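Local coordinates for protein restriction endonuclease (Mycobacterium sp., PDB 4F0Q) that cleaves DNA in response to cytosine methylation, acting as a tetramer whose subunits probably join a domain for the modified base to a PD-(D/E)XK-type nuclease domain, at residues R160-H165 / H175-G180; A35-V40 / L59-L64; R81-A86 / D226-A231. All blocks are in the same frame, centred on the assembly; numbering follows the deposited sequence.

The three contacts illustrate how one irregular beta domain is held together through sheet, loops and helix. Contact 1 lies within the sheet, contact 2 joins two loops beside it, and contact 3 ties the approach to strand 85-89 to helix 222-227 and the residues after it. Contacts 1 and 2, centres about 17 Å apart, touch where Val176 packs on Leu64. Contacts 2 and 3 meet through Arg228, whose NH2 probably bonds to Pro60 O at 2.7 Å, and where Leu64 packs on Ala86. Contacts 1 and 3 do not touch (nearest atoms about 7 Å apart), but their strands 156-166 and 85-89 are sheet neighbours. The magnesium ion, held by Asp334, Gln355 and Ala356, takes no ligand from these segments.

Contact 1 of 3, residues R160-H165 / H175-G180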
ATOM      1  N   ARG A 160     -27.519  20.064  -7.435  1.00 16.48           N
ATOM      2  CA  ARG A 160     -27.952  18.999  -8.339  1.00 19.51           C
ATOM      3  C   ARG A 160     -29.468  18.818  -8.368  1.00 19.45           C
ATOM      4  O   ARG A 160     -30.116  18.750  -7.327  1.00 20.17           O
ATOM      5  CB  ARG A 160     -27.247  17.674  -8.021  1.00 19.57           C
ATOM      6  CG  ARG A 160     -27.469  17.151  -6.612  1.00 20.39           C
ATOM      7  CD  ARG A 160     -26.699  15.862  -6.386  1.00 21.15           C
ATOM      8  NE  ARG A 160     -26.728  15.434  -4.990  1.00 24.55           N
ATOM      9  CZ  ARG A 160     -26.103  14.356  -4.528  1.00 20.92           C
ATOM     10  NH1 ARG A 160     -25.399  13.593  -5.352  1.00 23.69           N
ATOM     11  NH2 ARG A 160     -26.180  14.040  -3.243  1.00 19.05           N
ATOM     12  N   ALA A 161     -30.026  18.745  -9.573  1.00 24.86           N
ATOM     13  CA  ALA A 161     -31.462  18.554  -9.745  1.00 25.77           C
ATOM     14  C   ALA A 161     -31.904  17.201  -9.198  1.00 26.74           C
ATOM     15  O   ALA A 161     -31.575  16.157  -9.761  1.00 38.75           O
ATOM     16  CB  ALA A 161     -31.842  18.685 -11.212  1.00 29.89           C
ATOM     17  N   VAL A 162     -32.648  17.225  -8.096  1.00 26.56           N
ATOM     18  CA  VAL A 162     -33.081  15.996  -7.443  1.00 25.84           C
ATOM     19  C   VAL A 162     -34.598  15.920  -7.322  1.00 28.39           C
ATOM     20  O   VAL A 162     -35.299  16.917  -7.498  1.00 28.53           O
ATOM     21  CB  VAL A 162     -32.467  15.858  -6.038  1.00 21.37           C
ATOM     22  CG1 VAL A 162     -30.948  15.834  -6.121  1.00 24.92           C
ATOM     23  CG2 VAL A 162     -32.943  16.987  -5.137  1.00 22.37           C
ATOM     24  N   THR A 163     -35.096  14.725  -7.019  1.00 28.80           N
ATOM     25  CA  THR A 163     -36.524  14.511  -6.826  1.00 26.60           C
ATOM     26  C   THR A 163     -36.886  14.626  -5.351  1.00 25.85           C
ATOM     27  O   THR A 163     -36.349  13.902  -4.513  1.00 31.13           O
ATOM     28  CB  THR A 163     -36.963  13.128  -7.346  1.00 24.64           C
ATOM     29  OG1 THR A 163     -36.773  13.068  -8.765  1.00 28.07           O
ATOM     30  CG2 THR A 163     -38.429  12.878  -7.027  1.00 24.06           C
ATOM     31  N   VAL A 164     -37.794  15.543  -5.037  1.00 26.16           N
ATOM     32  CA  VAL A 164     -38.216  15.754  -3.659  1.00 27.81           C
ATOM     33  C   VAL A 164     -39.540  15.052  -3.381  1.00 26.63           C
ATOM     34  O   VAL A 164     -40.073  14.349  -4.240  1.00 23.44           O
ATOM     35  CB  VAL A 164     -38.360  17.253  -3.330  1.00 24.86           C
ATOM     36  CG1 VAL A 164     -37.025  17.962  -3.491  1.00 21.14           C
ATOM     37  CG2 VAL A 164     -39.420  17.890  -4.213  1.00 22.05           C
ATOM     38  N   HIS A 165     -40.064  15.242  -2.176  1.00 27.47           N
ATOM     39  CA  HIS A 165     -41.348  14.661  -1.804  1.00 26.77           C
ATOM     40  C   HIS A 165     -42.234  15.674  -1.087  1.00 25.30           C
ATOM     41  O   HIS A 165     -41.808  16.324  -0.134  1.00 28.91           O
ATOM     42  CB  HIS A 165     -41.151  13.414  -0.938  1.00 27.33           C
ATOM     43  CG  HIS A 165     -40.560  12.253  -1.677  1.00 30.74           C
ATOM     44  ND1 HIS A 165     -41.318  11.393  -2.442  1.00 32.92           N
ATOM     45  CD2 HIS A 165     -39.284  11.808  -1.766  1.00 33.79           C
ATOM     46  CE1 HIS A 165     -40.535  10.470  -2.971  1.00 29.48           C
ATOM     47  NE2 HIS A 165     -39.296  10.699  -2.577  1.00 33.17           N
ATOM     48  N   HIS A 175     -36.745  21.309  -8.429  1.00 19.74           N
ATOM     49  CA  HIS A 175     -36.002  21.384  -7.175  1.00 19.39           C
ATOM     50  C   HIS A 175     -34.521  21.052  -7.335  1.00 21.81           C
ATOM     51  O   HIS A 175     -34.151  20.158  -8.094  1.00 20.58           O
ATOM     52  CB  HIS A 175     -36.626  20.465  -6.121  1.00 20.97           C
ATOM     53  CG  HIS A 175     -38.032  20.828  -5.755  1.00 20.53           C
ATOM     54  ND1 HIS A 175     -39.113  20.514  -6.549  1.00 24.28           N
ATOM     55  CD2 HIS A 175     -38.534  21.477  -4.677  1.00 19.76           C
ATOM     56  CE1 HIS A 175     -40.221  20.955  -5.978  1.00 23.50           C
ATOM     57  NE2 HIS A 175     -39.896  21.542  -4.841  1.00 21.55           N
ATOM     58  N   VAL A 176     -33.680  21.780  -6.608  1.00 20.74           N
ATOM     59  CA  VAL A 176     -32.245  21.524  -6.605  1.00 21.16           C
ATOM     60  C   VAL A 176     -31.725  21.291  -5.189  1.00 20.72           C
ATOM     61  O   VAL A 176     -32.210  21.887  -4.230  1.00 19.23           O
ATOM     62  CB  VAL A 176     -31.451  22.672  -7.264  1.00 22.08           C
ATOM     63  CG1 VAL A 176     -31.662  22.670  -8.771  1.00 22.68           C
ATOM     64  CG2 VAL A 176     -31.843  24.014  -6.657  1.00 19.01           C
ATOM     65  N   GLU A 177     -30.735  20.415  -5.072  1.00 19.96           N
ATOM     66  CA  GLU A 177     -30.134  20.086  -3.789  1.00 16.94           C
ATOM     67  C   GLU A 177     -28.765  20.743  -3.662  1.00 16.02           C
ATOM     68  O   GLU A 177     -27.964  20.711  -4.599  1.00 15.33           O
ATOM     69  CB  GLU A 177     -29.998  18.570  -3.642  1.00 18.67           C
ATOM     70  CG  GLU A 177     -29.199  18.132  -2.429  1.00 21.94           C
ATOM     71  CD  GLU A 177     -28.879  16.650  -2.442  1.00 22.84           C
ATOM     72  OE1 GLU A 177     -29.588  15.893  -3.138  1.00 23.79           O
ATOM     73  OE2 GLU A 177     -27.917  16.242  -1.760  1.00 30.20           O
ATOM     74  N   PHE A 178     -28.508  21.337  -2.499  1.00 16.73           N
ATOM     75  CA  PHE A 178     -27.229  21.977  -2.217  1.00 15.61           C
ATOM     76  C   PHE A 178     -26.176  20.938  -1.842  1.00 17.96           C
ATOM     77  O   PHE A 178     -26.413  20.072  -0.999  1.00 18.94           O
ATOM     78  CB  PHE A 178     -27.389  23.010  -1.100  1.00 14.21           C
ATOM     79  CG  PHE A 178     -26.120  23.736  -0.753  1.00 17.13           C
ATOM     80  CD1 PHE A 178     -25.521  24.589  -1.664  1.00 13.79           C
ATOM     81  CD2 PHE A 178     -25.537  23.578   0.494  1.00 16.07           C
ATOM     82  CE1 PHE A 178     -24.356  25.261  -1.344  1.00 14.13           C
ATOM     83  CE2 PHE A 178     -24.373  24.249   0.820  1.00 16.65           C
ATOM     84  CZ  PHE A 178     -23.784  25.093  -0.100  1.00 13.67           C
ATOM     85  N   CYS A 179     -25.009  21.031  -2.473  1.00 17.62           N
ATOM     86  CA  CYS A 179     -23.958  20.034  -2.301  1.00 15.69           C
ATOM     87  C   CYS A 179     -22.667  20.628  -1.745  1.00 15.88           C
ATOM     88  O   CYS A 179     -21.626  19.970  -1.740  1.00 15.41           O
ATOM     89  CB  CYS A 179     -23.679  19.322  -3.628  1.00 17.50           C
ATOM     90  SG  CYS A 179     -25.087  18.402  -4.291  1.00 19.60           S
ATOM     91  N   GLY A 180     -22.736  21.870  -1.282  1.00 15.30           N
ATOM     92  CA  GLY A 180     -21.600  22.505  -0.640  1.00 16.53           C
ATOM     93  C   GLY A 180     -20.791  23.424  -1.536  1.00 16.57           C
ATOM     94  O   GLY A 180     -21.079  23.574  -2.724  1.00 16.81           O
TER
HETATM   95  O   HOH W   1     -37.671  18.047  -8.089  1.00 25.93           O
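Val164 and His175 make the compact end of this contact: the valine sets CG2 squarely over the centre of the imidazole, 3.5 Å from the ring centroid and 6° off its normal, a CH-pi contact. With chi1 at -61°, Val164 CG1 stands anti to its carbonyl carbon and rests against His175 CB and CG, which swings CG2 over the ring. The imidazole also meets Phe45 edge-to-face; Val164 and His175 are both buried. Nearby, a water bridges Val162 O (2.7 Å) and His175 ND1 (3.2 Å). Past the water, toward Arg160, the two strands pair as an antiparallel ladder, part of the large mixed sheet of the AspBHI-type N-terminal domain, assigned to the PUA clan. Arg160 and Glu177 form its hydrogen-bonded pair (Arg160 N to Glu177 O and Glu177 N to Arg160 O, each 2.9 Å), and Ala161 faces Val176 as the non-hydrogen-bonded pair. A longer bond, Val162 N to His175 O at 3.3 Å, is the last before strand 156-166 diverges. The more solvent-accessible side carries the partly exposed Arg160 and Glu177, extended side by side, with Phe105 and Leu107 touching the arginine. Arg160 NH2 gives a salt bridge to Glu177 OE2 at 3.2 Å, the guanidinium and carboxylate planes standing 64° apart. Val162 crosses the glutamate at about a right angle, its CG1 3.3 Å from Glu177 OE1 and its CG2 against Glu177 CB.

Contact 2 of 3, residues A35-V40 / L59-L64; sequences ANQRDV and LPKVML
Leu59 and Gln37 open a contact between two irregular loops, one following strand 28-30 and the other helix 48-52, in which side-chain donors reach across to backbone carbonyls. The first loop is shaped by an Asx turn: Asn36 OD1 accepts from Arg38 N at 2.8 Å and also from Asp39 N, and Gln37, inside that turn, points its side chain toward the second loop. At Leu59 the meeting point is the carbonyl, since Leu59 O takes Gln37 NE2 at 3.1 Å in a nearly straight bond of 176°, with the oxygen lying in the amide plane. The same NE2 bonds to Ser53 O, so two carbonyls fix how the amide is turned. Pro60 adds little across the contact; its carbonyl serves Arg228 and the Ser53 hydroxyl instead. Lys61 then crosses the glutamine side chain, its CG pressing on Gln37 OE1 at 3.2 Å and on the amide carbon behind it. With chi1 at -58° and every later torsion extended, the lysine runs past the amide, touching His49 of helix 48-52, to the carbonyl of Ala35. There Lys61 NZ donates to Ala35 O, 2.7 Å away and tilted 25° from the carbonyl plane.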
ATOM      1  N   ALA A  35     -39.299  32.881 -10.413  1.00 30.24           N
ATOM      2  CA  ALA A  35     -39.557  33.133  -9.000  1.00 27.84           C
ATOM      3  C   ALA A  35     -38.969  34.464  -8.552  1.00 28.69           C
ATOM      4  O   ALA A  35     -37.981  34.937  -9.112  1.00 29.22           O
ATOM      5  CB  ALA A  35     -39.007  32.001  -8.147  1.00 31.76           C
ATOM      6  N   ASN A  36     -39.585  35.065  -7.540  1.00 31.09           N
ATOM      7  CA  ASN A  36     -39.113  36.335  -7.010  1.00 28.59           C
ATOM      8  C   ASN A  36     -38.059  36.139  -5.927  1.00 26.49           C
ATOM      9  O   ASN A  36     -37.648  35.015  -5.646  1.00 27.79           O
ATOM     10  CB  ASN A  36     -40.280  37.163  -6.470  1.00 33.38           C
ATOM     11  CG  ASN A  36     -40.989  36.485  -5.317  1.00 35.15           C
ATOM     12  OD1 ASN A  36     -40.637  36.685  -4.155  1.00 38.19           O
ATOM     13  ND2 ASN A  36     -41.994  35.676  -5.632  1.00 35.33           N
ATOM     14  N   GLN A  37     -37.633  37.240  -5.319  1.00 26.65           N
ATOM     15  CA  GLN A  37     -36.565  37.205  -4.332  1.00 23.30           C
ATOM     16  C   GLN A  37     -37.059  37.675  -2.971  1.00 27.29           C
ATOM     17  O   GLN A  37     -36.264  37.981  -2.081  1.00 28.08           O
ATOM     18  CB  GLN A  37     -35.402  38.079  -4.798  1.00 22.74           C
ATOM     19  CG  GLN A  37     -34.869  37.701  -6.170  1.00 24.49           C
ATOM     20  CD  GLN A  37     -34.014  38.791  -6.784  1.00 27.42           C
ATOM     21  OE1 GLN A  37     -34.328  39.309  -7.857  1.00 30.47           O
ATOM     22  NE2 GLN A  37     -32.928  39.148  -6.106  1.00 25.12           N
ATOM     23  N   ARG A  38     -38.378  37.722  -2.812  1.00 27.12           N
ATOM     24  CA  ARG A  38     -38.985  38.203  -1.577  1.00 28.85           C
ATOM     25  C   ARG A  38     -39.379  37.056  -0.650  1.00 29.85           C
ATOM     26  O   ARG A  38     -39.011  37.045   0.524  1.00 34.89           O
ATOM     27  CB  ARG A  38     -40.205  39.075  -1.885  1.00 30.21           C
ATOM     28  N   ASP A  39     -40.126  36.095  -1.182  1.00 33.03           N
ATOM     29  CA  ASP A  39     -40.603  34.970  -0.383  1.00 29.91           C
ATOM     30  C   ASP A  39     -39.474  34.037   0.048  1.00 30.09           C
ATOM     31  O   ASP A  39     -38.667  33.599  -0.771  1.00 33.72           O
ATOM     32  CB  ASP A  39     -41.690  34.191  -1.130  1.00 30.41           C
ATOM     33  CG  ASP A  39     -41.389  34.035  -2.609  1.00 34.69           C
ATOM     34  OD1 ASP A  39     -40.205  34.134  -2.994  1.00 35.36           O
ATOM     35  OD2 ASP A  39     -42.341  33.814  -3.387  1.00 39.93           O
ATOM     36  N   VAL A  40     -39.427  33.739   1.341  1.00 30.99           N
ATOM     37  CA  VAL A  40     -38.386  32.883   1.898  1.00 25.98           C
ATOM     38  C   VAL A  40     -38.695  31.411   1.652  1.00 27.67           C
ATOM     39  O   VAL A  40     -37.855  30.542   1.889  1.00 30.63           O
ATOM     40  CB  VAL A  40     -38.227  33.113   3.411  1.00 28.66           C
ATOM     41  CG1 VAL A  40     -38.053  34.594   3.704  1.00 29.09           C
ATOM     42  CG2 VAL A  40     -39.430  32.563   4.161  1.00 31.62           C
ATOM     43  N   LEU A  59     -30.135  43.323  -5.393  1.00 23.85           N
ATOM     44  CA  LEU A  59     -29.208  42.771  -6.372  1.00 23.08           C
ATOM     45  C   LEU A  59     -29.934  41.877  -7.371  1.00 21.30           C
ATOM     46  O   LEU A  59     -31.003  41.348  -7.068  1.00 25.10           O
ATOM     47  CB  LEU A  59     -28.098  41.983  -5.669  1.00 26.59           C
ATOM     48  CG  LEU A  59     -27.104  42.798  -4.838  1.00 27.36           C
ATOM     49  CD1 LEU A  59     -26.057  41.891  -4.211  1.00 22.55           C
ATOM     50  CD2 LEU A  59     -26.445  43.869  -5.693  1.00 27.68           C
ATOM     51  N   PRO A  60     -29.360  41.717  -8.574  1.00 20.00           N
ATOM     52  CA  PRO A  60     -29.925  40.799  -9.570  1.00 24.34           C
ATOM     53  C   PRO A  60     -29.887  39.353  -9.089  1.00 20.95           C
ATOM     54  O   PRO A  60     -29.188  39.041  -8.125  1.00 20.29           O
ATOM     55  CB  PRO A  60     -28.993  40.975 -10.774  1.00 23.93           C
ATOM     56  CG  PRO A  60     -28.401  42.330 -10.601  1.00 21.72           C
ATOM     57  CD  PRO A  60     -28.240  42.500  -9.123  1.00 20.94           C
ATOM     58  N   LYS A  61     -30.633  38.481  -9.760  1.00 21.82           N
ATOM     59  CA  LYS A  61     -30.691  37.075  -9.385  1.00 22.65           C
ATOM     60  C   LYS A  61     -29.398  36.347  -9.730  1.00 24.71           C
ATOM     61  O   LYS A  61     -28.710  36.700 -10.689  1.00 26.38           O
ATOM     62  CB  LYS A  61     -31.855  36.380 -10.095  1.00 23.65           C
ATOM     63  CG  LYS A  61     -33.222  36.982  -9.827  1.00 24.13           C
ATOM     64  CD  LYS A  61     -34.291  36.249 -10.620  1.00 24.23           C
ATOM     65  CE  LYS A  61     -35.665  36.857 -10.401  1.00 30.62           C
ATOM     66  NZ  LYS A  61     -36.712  36.148 -11.189  1.00 29.05           N
ATOM     67  N   VAL A  62     -29.073  35.332  -8.939  1.00 22.40           N
ATOM     68  CA  VAL A  62     -27.989  34.421  -9.272  1.00 21.72           C
ATOM     69  C   VAL A  62     -28.587  33.256 -10.050  1.00 19.18           C
ATOM     70  O   VAL A  62     -29.010  32.260  -9.467  1.00 18.46           O
ATOM     71  CB  VAL A  62     -27.281  33.893  -8.011  1.00 22.21           C
ATOM     72  CG1 VAL A  62     -26.102  33.007  -8.390  1.00 20.38           C
ATOM     73  CG2 VAL A  62     -26.822  35.051  -7.140  1.00 18.00           C
ATOM     74  N   MET A  63     -28.636  33.398 -11.371  1.00 24.09           N
ATOM     75  CA  MET A  63     -29.287  32.411 -12.227  1.00 26.03           C
ATOM     76  C   MET A  63     -28.624  31.042 -12.144  1.00 26.51           C
ATOM     77  O   MET A  63     -27.400  30.936 -12.074  1.00 25.03           O
ATOM     78  CB  MET A  63     -29.319  32.896 -13.678  1.00 28.43           C
ATOM     79  CG  MET A  63     -30.141  34.157 -13.887  1.00 33.98           C
ATOM     80  SD  MET A  63     -31.825  33.990 -13.265  1.00 45.43           S
ATOM     81  CE  MET A  63     -32.414  32.607 -14.237  1.00 33.61           C
ATOM     82  N   LEU A  64     -29.445  29.996 -12.146  1.00 23.64           N
ATOM     83  CA  LEU A  64     -28.946  28.632 -12.062  1.00 20.12           C
ATOM     84  C   LEU A  64     -29.486  27.787 -13.211  1.00 21.11           C
ATOM     85  O   LEU A  64     -30.291  26.878 -13.008  1.00 22.80           O
ATOM     86  CB  LEU A  64     -29.319  28.007 -10.714  1.00 20.92           C
ATOM     87  CG  LEU A  64     -28.640  26.690 -10.332  1.00 18.42           C
ATOM     88  CD1 LEU A  64     -27.137  26.875 -10.209  1.00 19.66           C
ATOM     89  CD2 LEU A  64     -29.223  26.139  -9.042  1.00 17.84           C
TER

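Contact 3 of 3, residues R81-A86 / D226-A231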
ATOM      1  N   ARG A  81     -13.489  41.277  -9.065  1.00 29.21           N
ATOM      2  CA  ARG A  81     -13.519  39.882  -8.637  1.00 24.86           C
ATOM      3  C   ARG A  81     -14.799  39.156  -9.050  1.00 19.99           C
ATOM      4  O   ARG A  81     -15.873  39.754  -9.125  1.00 17.16           O
ATOM      5  CB  ARG A  81     -13.352  39.789  -7.118  1.00 19.81           C
ATOM      6  CG  ARG A  81     -14.540  40.328  -6.335  1.00 19.10           C
ATOM      7  CD  ARG A  81     -14.390  40.089  -4.844  1.00 17.59           C
ATOM      8  NE  ARG A  81     -15.560  40.551  -4.102  1.00 19.49           N
ATOM      9  CZ  ARG A  81     -15.720  41.794  -3.661  1.00 20.29           C
ATOM     10  NH1 ARG A  81     -14.783  42.706  -3.887  1.00 20.71           N
ATOM     11  NH2 ARG A  81     -16.817  42.128  -2.994  1.00 19.60           N
ATOM     12  N   ARG A  82     -14.671  37.860  -9.312  1.00 21.92           N
ATOM     13  CA  ARG A  82     -15.825  37.011  -9.573  1.00 21.98           C
ATOM     14  C   ARG A  82     -16.365  36.493  -8.242  1.00 18.52           C
ATOM     15  O   ARG A  82     -15.652  35.825  -7.492  1.00 15.11           O
ATOM     16  CB  ARG A  82     -15.435  35.842 -10.478  1.00 22.53           C
ATOM     17  CG  ARG A  82     -16.615  35.096 -11.078  1.00 22.23           C
ATOM     18  CD  ARG A  82     -17.222  35.861 -12.244  1.00 29.01           C
ATOM     19  NE  ARG A  82     -16.254  36.071 -13.318  1.00 27.48           N
ATOM     20  CZ  ARG A  82     -16.555  36.585 -14.506  1.00 30.20           C
ATOM     21  NH1 ARG A  82     -17.804  36.939 -14.779  1.00 36.42           N
ATOM     22  NH2 ARG A  82     -15.610  36.740 -15.423  1.00 27.42           N
ATOM     23  N   ALA A  83     -17.624  36.811  -7.953  1.00 22.09           N
ATOM     24  CA  ALA A  83     -18.236  36.471  -6.672  1.00 14.04           C
ATOM     25  C   ALA A  83     -18.278  34.966  -6.413  1.00 14.50           C
ATOM     26  O   ALA A  83     -17.812  34.495  -5.375  1.00 14.55           O
ATOM     27  CB  ALA A  83     -19.635  37.060  -6.585  1.00 16.17           C
ATOM     28  N   LEU A  84     -18.837  34.220  -7.358  1.00 16.03           N
ATOM     29  CA  LEU A  84     -18.951  32.773  -7.216  1.00 14.68           C
ATOM     30  C   LEU A  84     -19.273  32.111  -8.548  1.00 15.27           C
ATOM     31  O   LEU A  84     -19.585  32.783  -9.530  1.00 19.72           O
ATOM     32  CB  LEU A  84     -20.033  32.408  -6.194  1.00 15.98           C
ATOM     33  CG  LEU A  84     -21.494  32.386  -6.663  1.00 17.58           C
ATOM     34  CD1 LEU A  84     -22.377  31.750  -5.601  1.00 18.67           C
ATOM     35  CD2 LEU A  84     -22.002  33.778  -7.007  1.00 21.95           C
ATOM     36  N   ILE A  85     -19.190  30.785  -8.570  1.00 18.68           N
ATOM     37  CA  ILE A  85     -19.640  30.005  -9.713  1.00 15.87           C
ATOM     38  C   ILE A  85     -20.689  28.994  -9.263  1.00 16.76           C
ATOM     39  O   ILE A  85     -20.407  28.107  -8.458  1.00 22.06           O
ATOM     40  CB  ILE A  85     -18.478  29.279 -10.412  1.00 16.21           C
ATOM     41  CG1 ILE A  85     -17.540  30.291 -11.072  1.00 16.81           C
ATOM     42  CG2 ILE A  85     -19.008  28.304 -11.450  1.00 17.63           C
ATOM     43  CD1 ILE A  85     -16.404  29.657 -11.838  1.00 13.31           C
ATOM     44  N   ALA A  86     -21.905  29.146  -9.779  1.00 19.19           N
ATOM     45  CA  ALA A  86     -23.010  28.266  -9.421  1.00 18.28           C
ATOM     46  C   ALA A  86     -23.156  27.144 -10.439  1.00 18.39           C
ATOM     47  O   ALA A  86     -23.414  27.391 -11.614  1.00 21.56           O
ATOM     48  CB  ALA A  86     -24.302  29.061  -9.315  1.00 18.11           C
ATOM     49  N   ASP A 226     -21.324  39.323   0.807  1.00 22.10           N
ATOM     50  CA  ASP A 226     -20.094  40.091   0.949  1.00 20.77           C
ATOM     51  C   ASP A 226     -19.258  40.030  -0.323  1.00 20.71           C
ATOM     52  O   ASP A 226     -18.723  41.046  -0.765  1.00 23.20           O
ATOM     53  CB  ASP A 226     -19.277  39.592   2.141  1.00 19.54           C
ATOM     54  CG  ASP A 226     -20.002  39.774   3.458  1.00 18.81           C
ATOM     55  OD1 ASP A 226     -20.898  40.639   3.527  1.00 21.72           O
ATOM     56  OD2 ASP A 226     -19.673  39.053   4.423  1.00 23.38           O
ATOM     57  N   ARG A 227     -19.145  38.842  -0.911  1.00 21.13           N
ATOM     58  CA  ARG A 227     -18.404  38.697  -2.162  1.00 15.87           C
ATOM     59  C   ARG A 227     -19.068  39.446  -3.321  1.00 21.68           C
ATOM     60  O   ARG A 227     -18.390  39.910  -4.237  1.00 16.07           O
ATOM     61  CB  ARG A 227     -18.198  37.222  -2.517  1.00 14.92           C
ATOM     62  CG  ARG A 227     -17.158  36.521  -1.658  1.00 16.35           C
ATOM     63  CD  ARG A 227     -16.704  35.211  -2.288  1.00 16.98           C
ATOM     64  NE  ARG A 227     -16.150  35.411  -3.625  1.00 13.78           N
ATOM     65  CZ  ARG A 227     -14.879  35.715  -3.871  1.00 11.64           C
ATOM     66  NH1 ARG A 227     -14.022  35.856  -2.870  1.00 14.85           N
ATOM     67  NH2 ARG A 227     -14.464  35.880  -5.120  1.00 14.16           N
ATOM     68  N   ARG A 228     -20.392  39.561  -3.274  1.00 19.40           N
ATOM     69  CA  ARG A 228     -21.128  40.309  -4.288  1.00 20.05           C
ATOM     70  C   ARG A 228     -21.190  41.793  -3.938  1.00 21.46           C
ATOM     71  O   ARG A 228     -21.643  42.610  -4.738  1.00 21.61           O
ATOM     72  CB  ARG A 228     -22.549  39.761  -4.449  1.00 22.02           C
ATOM     73  CG  ARG A 228     -22.630  38.365  -5.040  1.00 21.45           C
ATOM     74  CD  ARG A 228     -24.076  37.926  -5.195  1.00 19.24           C
ATOM     75  NE  ARG A 228     -24.770  38.682  -6.234  1.00 20.35           N
ATOM     76  CZ  ARG A 228     -26.089  38.699  -6.392  1.00 19.15           C
ATOM     77  NH1 ARG A 228     -26.863  38.007  -5.570  1.00 18.76           N
ATOM     78  NH2 ARG A 228     -26.635  39.413  -7.366  1.00 18.61           N
ATOM     79  N   ASN A 229     -20.735  42.131  -2.736  1.00 23.29           N
ATOM     80  CA  ASN A 229     -20.762  43.512  -2.267  1.00 21.54           C
ATOM     81  C   ASN A 229     -19.611  44.325  -2.852  1.00 22.37           C
ATOM     82  O   ASN A 229     -18.443  44.056  -2.574  1.00 21.93           O
ATOM     83  CB  ASN A 229     -20.718  43.554  -0.739  1.00 21.74           C
ATOM     84  CG  ASN A 229     -21.284  44.839  -0.173  1.00 23.38           C
ATOM     85  OD1 ASN A 229     -21.234  45.890  -0.813  1.00 26.87           O
ATOM     86  ND2 ASN A 229     -21.828  44.763   1.036  1.00 25.30           N
ATOM     87  N   ALA A 230     -19.951  45.324  -3.662  1.00 26.13           N
ATOM     88  CA  ALA A 230     -18.948  46.150  -4.326  1.00 22.95           C
ATOM     89  C   ALA A 230     -18.257  47.102  -3.356  1.00 20.40           C
ATOM     90  O   ALA A 230     -17.179  47.622  -3.643  1.00 21.71           O
ATOM     91  CB  ALA A 230     -19.576  46.924  -5.476  1.00 23.66           C
ATOM     92  N   ALA A 231     -18.882  47.323  -2.204  1.00 19.90           N
ATOM     93  CA  ALA A 231     -18.333  48.222  -1.195  1.00 20.76           C
ATOM     94  C   ALA A 231     -17.231  47.546  -0.388  1.00 25.50           C
ATOM     95  O   ALA A 231     -16.439  48.212   0.280  1.00 25.15           O
ATOM     96  CB  ALA A 231     -19.437  48.717  -0.275  1.00 23.60           C
TER
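A chi1 of 69° sets Arg81 CG between its own backbone N and carbonyl carbon, and from there the chain runs extended to NE, carrying the guanidinium to the carbonyls of Asp226, Arg227 and Asn229. Arg227 answers with a chain bent at chi3 (58°), which turns its guanidinium back toward the backbone of Arg82 and Ala83. The result is a reciprocal exchange, each arginine donating to the other segment's main chain. Arg81 NE reaches Arg227 O at 2.9 Å, while NH2 forms weak, bent bonds to Asn229 O, Arg227 O and Asp226 O, and NH1 bonds to Leu232 O. Arg227 is better aligned: NE meets a lone pair of Ala83 O at 2.6 Å, and NH2 donates to Arg82 O at 2.7 Å. Arg81 CD lies over one face of that guanidinium, whose NH1 also bonds to Leu151 O and NH2 to Leu152 O. The surrounding carbonyl oxygens probably offset the two positive charges, Arg81 NE and Arg227 NH2 standing 4.9 Å apart. Beside them, Ala83 CB packs on Arg228 CG. The exchange joins strand 80-81 and the short loop leading to strand 85-89 to helix 222-227, while Leu84 and Ile85 rest against strand 156-166.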